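Local coordinates for protein endo-beta-N-acetylglucosaminidase F1 (Bacteroides thetaiotaomicron VPI-5482, PDB 6TCV) that probably cleaves high-mannose N-glycans between the two N-acetylglucosamines of their core, acting as an endo-beta-N-acetylglucosaminidase, at residues P294-S297 / T302-S305; A337-D340 / E346-D349; S357-I362 / K368-I373; S388-M393 / E423-S428. The protein carries 2 engineered substitutions. All coordinates share one frame; numbering follows the deposited sequence.

Contact 1 of 4, residues P294-S297 / T302-S305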
loop_
_atom_site.group_PDB
_atom_site.type_symbol
_atom_site.label_atom_id
_atom_site.label_comp_id
_atom_site.label_asym_id
_atom_site.label_seq_id
_atom_site.Cartn_x
_atom_site.Cartn_y
_atom_site.Cartn_z
ATOM N N PRO A 294 20.740 17.505 5.739
ATOM C CA PRO A 294 21.628 16.360 5.929
ATOM C C PRO A 294 23.071 16.777 6.162
ATOM O O PRO A 294 23.512 17.852 5.763
ATOM C CB PRO A 294 21.479 15.596 4.608
ATOM C CG PRO A 294 21.105 16.652 3.586
ATOM C CD PRO A 294 20.221 17.612 4.358
ATOM N N ASP A 295 23.829 15.887 6.802
ATOM C CA ASP A 295 25.288 15.981 6.846
ATOM C C ASP A 295 25.824 15.328 5.584
ATOM O O ASP A 295 25.807 14.106 5.453
ATOM C CB ASP A 295 25.808 15.296 8.114
ATOM C CG ASP A 295 27.300 15.263 8.177
ATOM O OD1 ASP A 295 27.948 15.849 7.302
ATOM O OD2 ASP A 295 27.831 14.684 9.141
ATOM N N LEU A 296 26.249 16.156 4.621
ATOM C CA LEU A 296 26.692 15.655 3.322
ATOM C C LEU A 296 27.979 14.858 3.398
ATOM O O LEU A 296 28.290 14.152 2.439
ATOM C CB LEU A 296 26.792 16.809 2.295
ATOM C CG LEU A 296 25.457 17.512 2.081
ATOM C CD1 LEU A 296 25.694 18.723 1.179
ATOM C CD2 LEU A 296 24.409 16.663 1.439
ATOM N N SER A 297 28.709 14.928 4.515
ATOM C CA SER A 297 29.889 14.113 4.740
ATOM C C SER A 297 29.553 12.690 5.180
ATOM O O SER A 297 30.440 11.821 5.193
ATOM C CB SER A 297 30.753 14.700 5.890
ATOM O OG SER A 297 30.185 14.557 7.192
ATOM N N THR A 302 22.678 12.248 1.381
ATOM C CA THR A 302 22.959 13.018 0.178
ATOM C C THR A 302 22.090 14.275 0.175
ATOM O O THR A 302 21.299 14.501 1.078
ATOM C CB THR A 302 22.796 12.157 -1.067
ATOM O OG1 THR A 302 23.405 12.846 -2.175
ATOM C CG2 THR A 302 21.365 11.895 -1.407
ATOM N N ASN A 303 22.269 15.120 -0.862
ATOM C CA ASN A 303 21.445 16.318 -1.001
ATOM C C ASN A 303 19.966 15.906 -1.125
ATOM O O ASN A 303 19.645 14.902 -1.789
ATOM C CB ASN A 303 21.868 17.114 -2.268
ATOM C CG ASN A 303 23.342 17.370 -2.261
ATOM O OD1 ASN A 303 23.843 18.376 -1.783
ATOM N ND2 ASN A 303 24.021 16.549 -3.052
ATOM N N PRO A 304 19.041 16.563 -0.438
ATOM C CA PRO A 304 17.623 16.182 -0.572
ATOM C C PRO A 304 17.157 16.361 -2.016
ATOM O O PRO A 304 17.390 17.409 -2.627
ATOM C CB PRO A 304 16.890 17.144 0.368
ATOM C CG PRO A 304 18.011 17.642 1.337
ATOM C CD PRO A 304 19.251 17.679 0.502
ATOM N N SER A 305 16.462 15.362 -2.553
ATOM C CA SER A 305 15.960 15.465 -3.922
ATOM C C SER A 305 14.882 14.413 -4.178
ATOM O O SER A 305 14.837 13.356 -3.540
ATOM C CB SER A 305 17.080 15.286 -4.941
ATOM O OG SER A 305 17.426 13.918 -5.057
#

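Contact 2 of 4, residues A337-D340 / E346-D349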
loop_
_atom_site.group_PDB
_atom_site.type_symbol
_atom_site.label_atom_id
_atom_site.label_comp_id
_atom_site.label_asym_id
_atom_site.label_seq_id
_atom_site.Cartn_x
_atom_site.Cartn_y
_atom_site.Cartn_z
ATOM N N ALA A 337 10.297 9.591 -12.177
ATOM C CA ALA A 337 9.446 8.538 -12.701
ATOM C C ALA A 337 10.222 7.303 -13.141
ATOM O O ALA A 337 9.593 6.307 -13.557
ATOM C CB ALA A 337 8.674 9.104 -13.908
ATOM N N THR A 338 11.545 7.307 -13.002
ATOM C CA THR A 338 12.353 6.174 -13.435
ATOM C C THR A 338 13.536 6.029 -12.483
ATOM O O THR A 338 14.205 7.024 -12.164
ATOM C CB THR A 338 12.866 6.414 -14.864
ATOM O OG1 THR A 338 11.808 6.920 -15.688
ATOM C CG2 THR A 338 13.318 5.117 -15.479
ATOM N N VAL A 339 13.840 4.801 -12.097
ATOM C CA VAL A 339 15.046 4.460 -11.338
ATOM C C VAL A 339 15.657 3.248 -11.993
ATOM O O VAL A 339 14.972 2.239 -12.185
ATOM C CB VAL A 339 14.764 4.164 -9.858
ATOM C CG1 VAL A 339 16.038 3.748 -9.145
ATOM C CG2 VAL A 339 14.155 5.353 -9.183
ATOM N N ASP A 340 16.915 3.345 -12.369
ATOM C CA ASP A 340 17.596 2.204 -12.991
ATOM C C ASP A 340 16.791 1.652 -14.181
ATOM O O ASP A 340 16.739 0.442 -14.424
ATOM C CB ASP A 340 17.922 1.124 -11.977
ATOM C CG ASP A 340 18.992 1.554 -10.987
ATOM O OD1 ASP A 340 19.613 2.604 -11.175
ATOM O OD2 ASP A 340 19.193 0.818 -10.008
ATOM N N GLU A 346 5.898 0.458 -11.457
ATOM C CA GLU A 346 6.368 -0.779 -10.849
ATOM C C GLU A 346 6.693 -0.596 -9.372
ATOM O O GLU A 346 6.937 -1.609 -8.698
ATOM C CB GLU A 346 7.617 -1.259 -11.574
ATOM C CG GLU A 346 7.498 -1.570 -13.063
ATOM C CD GLU A 346 7.014 -2.977 -13.413
ATOM O OE1 GLU A 346 6.851 -3.842 -12.515
ATOM O OE2 GLU A 346 6.942 -3.292 -14.649
ATOM N N TRP A 347 6.818 0.636 -8.858
ATOM C CA TRP A 347 7.273 0.846 -7.481
ATOM C C TRP A 347 6.540 1.934 -6.697
ATOM O O TRP A 347 6.908 2.167 -5.546
ATOM C CB TRP A 347 8.831 0.974 -7.378
ATOM C CG TRP A 347 9.484 1.799 -8.436
ATOM C CD1 TRP A 347 10.036 1.362 -9.576
ATOM C CD2 TRP A 347 9.666 3.233 -8.404
ATOM N NE1 TRP A 347 10.519 2.426 -10.315
ATOM C CE2 TRP A 347 10.277 3.590 -9.606
ATOM C CE3 TRP A 347 9.332 4.246 -7.484
ATOM C CZ2 TRP A 347 10.596 4.926 -9.910
ATOM C CZ3 TRP A 347 9.625 5.561 -7.802
ATOM C CH2 TRP A 347 10.237 5.881 -9.003
ATOM N N ILE A 348 5.554 2.634 -7.277
ATOM C CA ILE A 348 4.611 3.479 -6.537
ATOM C C ILE A 348 3.222 2.868 -6.763
ATOM O O ILE A 348 2.633 3.021 -7.851
ATOM C CB ILE A 348 4.635 4.968 -6.961
ATOM C CG1 ILE A 348 6.039 5.578 -6.915
ATOM C CG2 ILE A 348 3.616 5.736 -6.075
ATOM C CD1 ILE A 348 6.538 5.749 -5.536
ATOM N N ASP A 349 2.686 2.198 -5.739
ATOM C CA ASP A 349 1.374 1.612 -5.860
ATOM C C ASP A 349 0.266 2.628 -5.660
ATOM O O ASP A 349 -0.777 2.535 -6.341
ATOM C CB ASP A 349 1.255 0.493 -4.854
ATOM C CG ASP A 349 2.172 -0.633 -5.173
ATOM O OD1 ASP A 349 1.944 -1.305 -6.202
ATOM O OD2 ASP A 349 3.153 -0.885 -4.407
#

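Contact 3 of 4, residues S357-I362 / K368-I373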
loop_
_atom_site.group_PDB
_atom_site.type_symbol
_atom_site.label_atom_id
_atom_site.label_comp_id
_atom_site.label_asym_id
_atom_site.label_seq_id
_atom_site.Cartn_x
_atom_site.Cartn_y
_atom_site.Cartn_z
ATOM N N SER A 357 -6.052 18.906 -2.462
ATOM C CA SER A 357 -5.493 18.662 -3.780
ATOM C C SER A 357 -5.814 17.244 -4.230
ATOM O O SER A 357 -6.157 16.372 -3.420
ATOM C CB SER A 357 -3.949 18.757 -3.740
ATOM O OG SER A 357 -3.484 20.098 -3.468
ATOM N N ALA A 358 -5.663 16.985 -5.529
ATOM C CA ALA A 358 -5.687 15.625 -6.077
ATOM C C ALA A 358 -4.262 15.224 -6.465
ATOM O O ALA A 358 -3.451 16.056 -6.898
ATOM C CB ALA A 358 -6.558 15.517 -7.339
ATOM N N ALA A 359 -3.910 13.949 -6.275
ATOM C CA ALA A 359 -2.617 13.441 -6.714
ATOM C C ALA A 359 -2.581 13.313 -8.237
ATOM O O ALA A 359 -3.613 13.178 -8.875
ATOM C CB ALA A 359 -2.366 12.077 -6.052
ATOM N N TYR A 360 -1.370 13.228 -8.797
ATOM C CA TYR A 360 -1.211 13.106 -10.228
ATOM C C TYR A 360 -0.260 11.949 -10.494
ATOM O O TYR A 360 0.662 11.700 -9.709
ATOM C CB TYR A 360 -0.615 14.381 -10.918
ATOM C CG TYR A 360 0.740 14.794 -10.387
ATOM C CD1 TYR A 360 0.894 15.479 -9.164
ATOM C CD2 TYR A 360 1.896 14.411 -11.057
ATOM C CE1 TYR A 360 2.183 15.762 -8.672
ATOM C CE2 TYR A 360 3.146 14.696 -10.550
ATOM C CZ TYR A 360 3.259 15.348 -9.365
ATOM O OH TYR A 360 4.548 15.604 -8.870
ATOM N N PRO A 361 -0.435 11.262 -11.626
ATOM C CA PRO A 361 0.453 10.143 -11.999
ATOM C C PRO A 361 1.725 10.602 -12.693
ATOM O O PRO A 361 1.733 11.639 -13.372
ATOM C CB PRO A 361 -0.417 9.318 -12.966
ATOM C CG PRO A 361 -1.268 10.391 -13.631
ATOM C CD PRO A 361 -1.579 11.404 -12.547
ATOM N N ILE A 362 2.774 9.783 -12.576
ATOM C CA ILE A 362 3.994 9.964 -13.362
ATOM C C ILE A 362 4.348 8.663 -14.076
ATOM O O ILE A 362 3.875 7.595 -13.731
ATOM C CB ILE A 362 5.160 10.469 -12.498
ATOM C CG1 ILE A 362 5.531 9.469 -11.439
ATOM C CG2 ILE A 362 4.743 11.801 -11.841
ATOM C CD1 ILE A 362 6.718 9.876 -10.554
ATOM N N LYS A 368 -5.699 5.934 -11.620
ATOM C CA LYS A 368 -6.098 4.824 -10.754
ATOM C C LYS A 368 -5.167 4.640 -9.571
ATOM O O LYS A 368 -5.605 4.077 -8.543
ATOM C CB LYS A 368 -6.225 3.538 -11.586
ATOM C CG LYS A 368 -7.363 3.549 -12.588
ATOM C CD LYS A 368 -8.714 3.574 -11.883
ATOM C CE LYS A 368 -9.850 3.347 -12.859
ATOM N NZ LYS A 368 -9.800 4.423 -13.889
ATOM N N GLN A 369 -3.913 5.081 -9.655
ATOM C CA GLN A 369 -2.972 5.004 -8.534
ATOM C C GLN A 369 -3.010 6.245 -7.673
ATOM O O GLN A 369 -2.184 6.367 -6.742
ATOM C CB GLN A 369 -1.555 4.763 -9.041
ATOM C CG GLN A 369 -1.309 3.369 -9.590
ATOM C CD GLN A 369 -1.751 3.213 -11.026
ATOM O OE1 GLN A 369 -1.238 3.918 -11.889
ATOM N NE2 GLN A 369 -2.609 2.245 -11.297
ATOM N N CYS A 370 -3.949 7.155 -7.909
ATOM C CA CYS A 370 -3.950 8.474 -7.291
ATOM C C CYS A 370 -5.205 8.761 -6.484
ATOM O O CYS A 370 -6.299 8.325 -6.824
ATOM C CB CYS A 370 -3.885 9.569 -8.371
ATOM S SG CYS A 370 -2.376 9.562 -9.362
ATOM N N SER A 371 -5.026 9.526 -5.404
ATOM C CA SER A 371 -6.150 10.095 -4.672
ATOM C C SER A 371 -6.803 11.251 -5.416
ATOM O O SER A 371 -6.122 12.101 -5.977
ATOM C CB SER A 371 -5.665 10.583 -3.300
ATOM O OG SER A 371 -4.738 11.613 -3.352
ATOM N N GLY A 372 -8.125 11.303 -5.377
ATOM C CA GLY A 372 -8.895 12.421 -5.920
ATOM C C GLY A 372 -9.383 13.412 -4.875
ATOM O O GLY A 372 -9.871 14.495 -5.215
ATOM N N ILE A 373 -9.255 13.053 -3.598
ATOM C CA ILE A 373 -9.619 13.903 -2.467
ATOM C C ILE A 373 -8.754 13.438 -1.308
ATOM O O ILE A 373 -8.448 12.255 -1.179
ATOM C CB ILE A 373 -11.126 13.822 -2.130
ATOM C CG1 ILE A 373 -11.508 14.927 -1.134
ATOM C CG2 ILE A 373 -11.512 12.407 -1.645
ATOM C CD1 ILE A 373 -13.004 14.822 -0.747
HETATM O O HOH W 1 -6.174 13.758 -2.893
#

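Contact 4 of 4, residues S388-M393 / E423-S428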
loop_
_atom_site.group_PDB
_atom_site.type_symbol
_atom_site.label_atom_id
_atom_site.label_comp_id
_atom_site.label_asym_id
_atom_site.label_seq_id
_atom_site.Cartn_x
_atom_site.Cartn_y
_atom_site.Cartn_z
ATOM N N SER A 388 -21.760 14.368 -5.372
ATOM C CA SER A 388 -21.212 15.129 -6.494
ATOM C C SER A 388 -19.693 14.985 -6.593
ATOM O O SER A 388 -19.147 14.944 -7.706
ATOM C CB SER A 388 -21.605 16.604 -6.357
ATOM O OG SER A 388 -23.019 16.751 -6.374
ATOM N N LYS A 389 -19.000 14.906 -5.450
ATOM C CA LYS A 389 -17.545 14.735 -5.483
ATOM C C LYS A 389 -17.178 13.317 -5.918
ATOM O O LYS A 389 -16.253 13.133 -6.733
ATOM C CB LYS A 389 -16.945 15.062 -4.109
ATOM C CG LYS A 389 -15.426 14.962 -4.049
ATOM C CD LYS A 389 -14.775 15.944 -4.990
ATOM C CE LYS A 389 -13.250 15.999 -4.748
ATOM N NZ LYS A 389 -12.626 17.020 -5.633
ATOM N N ALA A 390 -17.912 12.318 -5.411
ATOM C CA ALA A 390 -17.707 10.937 -5.821
ATOM C C ALA A 390 -17.843 10.818 -7.335
ATOM O O ALA A 390 -16.999 10.215 -7.992
ATOM C CB ALA A 390 -18.703 9.996 -5.131
ATOM N N GLN A 391 -18.896 11.399 -7.906
ATOM C CA GLN A 391 -19.078 11.298 -9.346
ATOM C C GLN A 391 -17.963 12.020 -10.101
ATOM O O GLN A 391 -17.479 11.525 -11.128
ATOM C CB GLN A 391 -20.416 11.917 -9.755
ATOM C CG GLN A 391 -20.757 11.620 -11.221
ATOM C CD GLN A 391 -20.900 10.133 -11.529
ATOM O OE1 GLN A 391 -21.715 9.421 -10.898
ATOM N NE2 GLN A 391 -20.059 9.635 -12.424
ATOM N N SER A 392 -17.572 13.208 -9.621
ATOM C CA SER A 392 -16.437 13.916 -10.197
ATOM C C SER A 392 -15.193 13.032 -10.244
ATOM O O SER A 392 -14.523 12.935 -11.283
ATOM C CB SER A 392 -16.180 15.180 -9.382
ATOM O OG SER A 392 -15.036 15.855 -9.861
ATOM N N MET A 393 -14.863 12.382 -9.121
ATOM C CA MET A 393 -13.647 11.569 -9.056
ATOM C C MET A 393 -13.728 10.352 -9.963
ATOM O O MET A 393 -12.737 9.997 -10.620
ATOM C CB MET A 393 -13.354 11.153 -7.625
ATOM C CG MET A 393 -13.064 12.321 -6.738
ATOM S SD MET A 393 -12.443 11.884 -5.107
ATOM C CE MET A 393 -13.850 11.029 -4.437
ATOM N N GLU A 423 -23.218 5.873 -1.905
ATOM C CA GLU A 423 -24.208 5.444 -2.876
ATOM C C GLU A 423 -23.680 5.542 -4.304
ATOM O O GLU A 423 -23.961 4.667 -5.133
ATOM C CB GLU A 423 -25.437 6.358 -2.746
ATOM C CG GLU A 423 -26.727 5.888 -3.356
ATOM C CD GLU A 423 -27.921 6.451 -2.601
ATOM O OE1 GLU A 423 -28.843 5.679 -2.274
ATOM O OE2 GLU A 423 -27.920 7.671 -2.309
ATOM N N VAL A 424 -22.916 6.596 -4.609
ATOM C CA VAL A 424 -22.380 6.774 -5.951
ATOM C C VAL A 424 -21.246 5.784 -6.204
ATOM O O VAL A 424 -21.163 5.174 -7.280
ATOM C CB VAL A 424 -21.908 8.231 -6.162
ATOM C CG1 VAL A 424 -21.146 8.399 -7.503
ATOM C CG2 VAL A 424 -23.109 9.182 -6.117
ATOM N N LEU A 425 -20.344 5.611 -5.225
ATOM C CA LEU A 425 -19.160 4.785 -5.436
ATOM C C LEU A 425 -19.474 3.299 -5.421
ATOM O O LEU A 425 -18.870 2.532 -6.182
ATOM C CB LEU A 425 -18.122 5.054 -4.333
ATOM C CG LEU A 425 -17.557 6.451 -4.253
ATOM C CD1 LEU A 425 -16.559 6.457 -3.078
ATOM C CD2 LEU A 425 -16.859 6.893 -5.494
ATOM N N TYR A 426 -20.452 2.862 -4.637
ATOM C CA TYR A 426 -20.666 1.459 -4.284
ATOM C C TYR A 426 -22.114 1.023 -4.316
ATOM O O TYR A 426 -22.367 -0.172 -4.134
ATOM C CB TYR A 426 -20.162 1.208 -2.855
ATOM C CG TYR A 426 -18.751 1.706 -2.604
ATOM C CD1 TYR A 426 -17.672 1.225 -3.377
ATOM C CD2 TYR A 426 -18.441 2.612 -1.598
ATOM C CE1 TYR A 426 -16.386 1.644 -3.157
ATOM C CE2 TYR A 426 -17.164 3.002 -1.343
ATOM C CZ TYR A 426 -16.135 2.539 -2.131
ATOM O OH TYR A 426 -14.824 2.976 -1.877
ATOM N N GLY A 427 -23.067 1.927 -4.522
ATOM C CA GLY A 427 -24.458 1.588 -4.380
ATOM C C GLY A 427 -24.870 1.399 -2.926
ATOM O O GLY A 427 -25.920 0.789 -2.683
ATOM N N SER A 428 -24.091 1.900 -1.959
ATOM C CA SER A 428 -24.455 1.753 -0.546
ATOM C C SER A 428 -23.791 2.876 0.227
ATOM O O SER A 428 -22.572 3.019 0.189
ATOM C CB SER A 428 -23.973 0.367 -0.083
ATOM O OG SER A 428 -24.367 0.047 1.261
#

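Contact 1 of 4, residues P294-S297 / T302-S305
The backbones of 294-297 and 302-305 come closest at Leu-296 and Thr-302, whose CA atoms are 5.5 Å apart, and neither segment is helix or strand. No hydrogen bond joins them. The rings of Pro-294 and Pro-304 reach toward each other, with Pro-294 CG 3.7 Å from Pro-304 CD. The same Pro-294 CG also lies 3.3 Å from Thr-302 O. Leu-296 has CG beside its backbone N (chi1 -60°), which carries its two methyls over the other segment. Leu-296 CD2 rests 3.5 Å from Asn-303 N. Leu-296 CD1 lies 3.5 Å from Asn-303 OD1, and the two side chains cross at about a right angle. Away from the contact, Asp-295 OD1 accepts from Ser-297 OG (2.6 Å) and from Ser-297 N. Both donors come from one face of the carboxylate, and the backbone bond makes an Asx turn. Ser-305 then N-caps helix 306-319 through a bond from OG to Ala-308 N. The contact therefore folds the long loop between strand 283-287 and that helix back on itself. Its chemistry is van der Waals, at the protein surface. It probably carries a small polar cost, because Asn-303 N, under Leu-296 CD2, has no partner in the model.

Contact 2 of 4, residues A337-D340 / E346-D349
Trp-347 has the most surface buried here, and it meets 337-340 with the six-membered part of its indole. The key pair is Trp-347 CZ2 and Val-339 CG2, 3.7 Å apart. Trp-347 CH2 lies 4.0 Å from Val-339 CG2. The valine side chain and the indole cross at about a right angle, and the methyl comes in obliquely to the ring. Val-339 is on the strand 338-339, and its CB points at the tryptophan. Its CG1 is anti to the backbone N (chi1 177°), which leaves CG2 as the branch that touches the ring. Ala-337 takes part through its backbone: Ala-337 O is 4.0 Å from Trp-347 CZ2, again at an oblique angle. Thr-338 N lies at the ring edge, near its plane, also 4.0 Å from Trp-347 CZ2. The two backbones stay well apart, with 9.4 Å between the CA atoms of Val-339 and Trp-347, so the indole spans the gap. Other parts of the fold fix the ring. Its NE1 donates to Val-342 O, in the partner strand of the small hairpin 338-339/342-343. Tyr-314 of helix 306-319 meets it edge-to-face, and Val-339 packs on the same helix at Ala-310, Arg-311 and Tyr-314. No hydrogen bond links the two segments. The contact thus relies on dispersion between a methyl and a flat ring, while the one polar atom of the indole is satisfied by the hairpin. That combination ties the hairpin and helix 306-319 to the chain leading into strand 350-353.

Contact 3 of 4, residues S357-I362 / K368-I373
Cys-370 begins the contact, with its CB 3.7 Å from Ala-359 CB. Cys-370 SG sits beside the backbone N (chi1 -63°) and reaches the peptide between Tyr-360 and Pro-361, 3.4 Å from Pro-361 N. Pro-361 CD adds a further apolar touch to the sulfur. Ser-371 follows and supplies the direct hydrogen bond between the segments. Ser-371 O accepts from Ala-359 N at 2.9 Å, with an N-H...O angle of 148°. Ser-371 OG also touches Ala-359 CB, at 3.6 Å. Ser-371 OG bonds Ala-353 N of strand 350-353. A water lies 2.6 Å from Ser-371 OG and is hydrogen-bonded to it. The water donates to Ser-357 O and so makes a second, indirect link between the segments. At Gly-372 the chain turns a corner, and Gly-372 O lies 4.1 Å from Ala-358 CB. Ile-373 makes a slight contact through its CA. Its CB points away from 357-362, and the side chain packs on Lys-389 and Met-393 of helix 387-396. The touching parts run nearly antiparallel, 169° apart end to end. Segment 357-362 thus lies back along the start of strand 371-376, with Ala-359 also packed on Val-351 and Ala-353. Strands 350-353 and 371-376 belong to the eight parallel strands of a (beta/alpha)8-type barrel; here a loop with no regular alpha helix joins two of them.

Contact 4 of 4, residues S388-M393 / E423-S428
Two helices pack side by side here, helix 387-396 after barrel strand 371-376 and helix 421-426 after barrel strand 400-404. Ala-390 is at the centre, with its CB pointing at the other helix and CA atoms of Ala-390 and Val-424 6.3 Å apart. The alanine methyl fits against two neighbours in sequence. Ala-390 CB lies 3.6 Å from Leu-425 CD2 and 3.8 Å from Val-424 CG1. With CG1 anti to the backbone N (chi1 172°), Val-424 turns that methyl to both Ala-390 CB and Gln-391 OE1. Gln-391 lies at the exposed side of the contact. Its chain bends at chi2 (61°) and brings Gln-391 OE1 to 3.6 Å from Val-424 CG1, crossing the valine at about a right angle. The glutamine NE2 is bonded within its own helix, to Asp-395 OD1. Leu-425 also packs on Ile-394 and on Phe-401 of strand 400-404, so this end of the contact is buried. Its CB covers one face of the Tyr-426 ring. Gly-427 leaves the helical conformation with positive phi. Gly-427 N still bonds Glu-423 O at 2.9 Å. Helices 387-396 and 421-426 follow the last two barrel strands, consistent with the outer helical layer of a (beta/alpha)8 barrel, as in family 18 glycoside hydrolases.

Contact 1 is a surface contact, its centre about 27 Å from the centre of the chain, whereas contacts 2, 3 and 4 are partly buried. Contacts 1 and 2 both serve helix 306-319. The first leads the chain into it, and the second packs on its side. Contacts 2 and 3 touch each other through Ala-337 with Ile-362 and through Asp-349 with Gln-369. Contacts 3 and 4 share consecutive elements, strand 371-376 and helix 387-396, and touch through Gly-372 and Met-393. Contact 3 alone has a direct hydrogen bond between its segments and a bridging water, beside the strands. The other three hold mainly by van der Waals packing, with no hydrogen bond across.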